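Protein SSD1 (Saccharomyces cerevisiae S288C, PDB 7AM1) binds mRNA and probably represses translation as a catalytically inactive member of the RNase II family, a pseudonuclease that recognises RNA at an alternative site. Local coordinates at residues C719-D724 / K838-L843. Residues are numbered along the deposited sequence; the frame is centred on the assembly and turned at random.
Sequences CKTIND and KELSDL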
loop_
_atom_site.group_PDB
_atom_site.type_symbol
_atom_site.label_atom_id
_atom_site.label_comp_id
_atom_site.label_asym_id
_atom_site.label_seq_id
_atom_site.Cartn_x
_atom_site.Cartn_y
_atom_site.Cartn_z
ATOM N N CYS A 719 2.070 12.377 9.892
ATOM C CA CYS A 719 2.113 12.536 11.341
ATOM C C CYS A 719 2.758 13.862 11.720
ATOM O O CYS A 719 2.285 14.558 12.625
ATOM C CB CYS A 719 2.872 11.370 11.971
ATOM S SG CYS A 719 1.956 9.831 11.985
ATOM N N LYS A 720 3.848 14.222 11.043
ATOM C CA LYS A 720 4.475 15.519 11.263
ATOM C C LYS A 720 3.517 16.662 10.951
ATOM O O LYS A 720 3.490 17.674 11.665
ATOM C CB LYS A 720 5.730 15.610 10.400
ATOM C CG LYS A 720 6.483 16.914 10.481
ATOM C CD LYS A 720 7.793 16.776 9.717
ATOM C CE LYS A 720 8.225 18.076 9.065
ATOM N NZ LYS A 720 8.752 17.829 7.692
ATOM N N THR A 721 2.723 16.515 9.887
ATOM C CA THR A 721 1.775 17.554 9.496
ATOM C C THR A 721 0.635 17.653 10.503
ATOM O O THR A 721 0.231 18.757 10.893
ATOM C CB THR A 721 1.233 17.256 8.094
ATOM O OG1 THR A 721 2.302 17.267 7.135
ATOM C CG2 THR A 721 0.210 18.284 7.690
ATOM N N ILE A 722 0.121 16.509 10.952
ATOM C CA ILE A 722 -0.940 16.512 11.951
ATOM C C ILE A 722 -0.476 17.222 13.217
ATOM O O ILE A 722 -1.241 17.962 13.849
ATOM C CB ILE A 722 -1.396 15.070 12.238
ATOM C CG1 ILE A 722 -2.245 14.545 11.079
ATOM C CG2 ILE A 722 -2.162 15.012 13.550
ATOM C CD1 ILE A 722 -2.457 13.040 11.092
ATOM N N ASN A 723 0.774 16.999 13.621
ATOM C CA ASN A 723 1.259 17.611 14.853
ATOM C C ASN A 723 1.591 19.086 14.666
ATOM O O ASN A 723 1.499 19.869 15.620
ATOM C CB ASN A 723 2.486 16.865 15.371
ATOM C CG ASN A 723 2.128 15.546 16.024
ATOM O OD1 ASN A 723 0.967 15.294 16.350
ATOM N ND2 ASN A 723 3.129 14.704 16.238
ATOM N N ASP A 724 2.001 19.477 13.461
ATOM C CA ASP A 724 2.249 20.886 13.184
ATOM C C ASP A 724 0.941 21.660 13.117
ATOM O O ASP A 724 0.867 22.804 13.578
ATOM C CB ASP A 724 3.038 21.013 11.880
ATOM C CG ASP A 724 3.311 22.455 11.487
ATOM O OD1 ASP A 724 2.345 23.192 11.194
ATOM O OD2 ASP A 724 4.498 22.843 11.447
ATOM N N LYS A 838 5.818 25.801 3.496
ATOM C CA LYS A 838 6.811 25.916 2.434
ATOM C C LYS A 838 7.326 24.542 2.019
ATOM O O LYS A 838 7.476 24.261 0.823
ATOM C CB LYS A 838 7.963 26.808 2.900
ATOM C CG LYS A 838 9.070 27.016 1.870
ATOM C CD LYS A 838 8.548 27.693 0.611
ATOM N N GLU A 839 7.593 23.670 2.993
ATOM C CA GLU A 839 8.103 22.340 2.681
ATOM C C GLU A 839 7.122 21.575 1.803
ATOM O O GLU A 839 7.501 21.018 0.767
ATOM C CB GLU A 839 8.378 21.574 3.976
ATOM C CG GLU A 839 9.046 20.219 3.781
ATOM C CD GLU A 839 9.297 19.503 5.098
ATOM O OE1 GLU A 839 9.014 18.291 5.187
ATOM O OE2 GLU A 839 9.773 20.159 6.050
ATOM N N LEU A 840 5.849 21.538 2.205
ATOM C CA LEU A 840 4.849 20.813 1.431
ATOM C C LEU A 840 4.684 21.414 0.042
ATOM O O LEU A 840 4.505 20.686 -0.941
ATOM C CB LEU A 840 3.517 20.813 2.177
ATOM C CG LEU A 840 3.545 20.170 3.566
ATOM C CD1 LEU A 840 2.143 20.121 4.150
ATOM C CD2 LEU A 840 4.149 18.776 3.507
ATOM N N SER A 841 4.727 22.745 -0.056
ATOM C CA SER A 841 4.622 23.402 -1.353
ATOM C C SER A 841 5.768 22.978 -2.264
ATOM O O SER A 841 5.556 22.644 -3.436
ATOM C CB SER A 841 4.600 24.920 -1.162
ATOM O OG SER A 841 4.584 25.596 -2.406
ATOM N N ASP A 842 6.995 22.980 -1.736
ATOM C CA ASP A 842 8.144 22.540 -2.520
ATOM C C ASP A 842 7.963 21.106 -3.004
ATOM O O ASP A 842 8.298 20.779 -4.147
ATOM C CB ASP A 842 9.422 22.665 -1.692
ATOM C CG ASP A 842 9.767 24.103 -1.358
ATOM O OD1 ASP A 842 9.387 25.010 -2.130
ATOM O OD2 ASP A 842 10.415 24.326 -0.314
ATOM N N LEU A 843 7.438 20.235 -2.144
ATOM C CA LEU A 843 7.143 18.859 -2.520
ATOM C C LEU A 843 5.853 18.728 -3.322
ATOM O O LEU A 843 5.479 17.606 -3.684
ATOM C CB LEU A 843 7.059 17.990 -1.264
ATOM C CG LEU A 843 8.319 17.980 -0.394
ATOM C CD1 LEU A 843 8.088 17.217 0.902
ATOM C CD2 LEU A 843 9.490 17.387 -1.156
#
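The carboxylate of Glu839 meets Lys720 through its two oxygens, and no atom of 719-724 is stacked over either of its faces. The ammonium stands ahead of the group, beyond both oxygens and a little off their plane. NZ of Lys720 forms a salt bridge with OE1 of Glu839 at 2.6 Å, and OE2 of Glu839 lies 3.0 Å from NZ of Lys720, so both oxygens face the positive charge. The two side chains arrive from opposite directions: that of Glu839 is fully extended beyond CG, whereas that of Lys720 starts out straight and bends only near its end, chi3 147° and chi4 -138°, which swings NZ onto the carboxylate. With an alanine in place of Glu839, the ammonium of Lys720 would probably lose this anionic mate and its flexible end would be freer to turn.

The contact joins the end of the long helix 689-725, just before the chain enters the five-stranded OB-type sheet of the C-terminal part, to helix 834-842, which belongs to the long excursion between strands 777-782 and 872-875. Cys719 and Ile722 turn to that five-stranded sheet, touching strands 888-896 and 903-908.

Beside the ion pair lies a buried and looser contact. CD1 of Leu840 comes tip to tip with OG1 of Thr721 at 4.1 Å, a van der Waals touch with a methyl; the hydroxyl's own hydrogen bond goes to the carbonyl oxygen of Leu717, one turn back in the helix. Leu836 packs against both Lys720 and Thr721, and Asp724 OD2 bonds to the hydroxyl of Ser833.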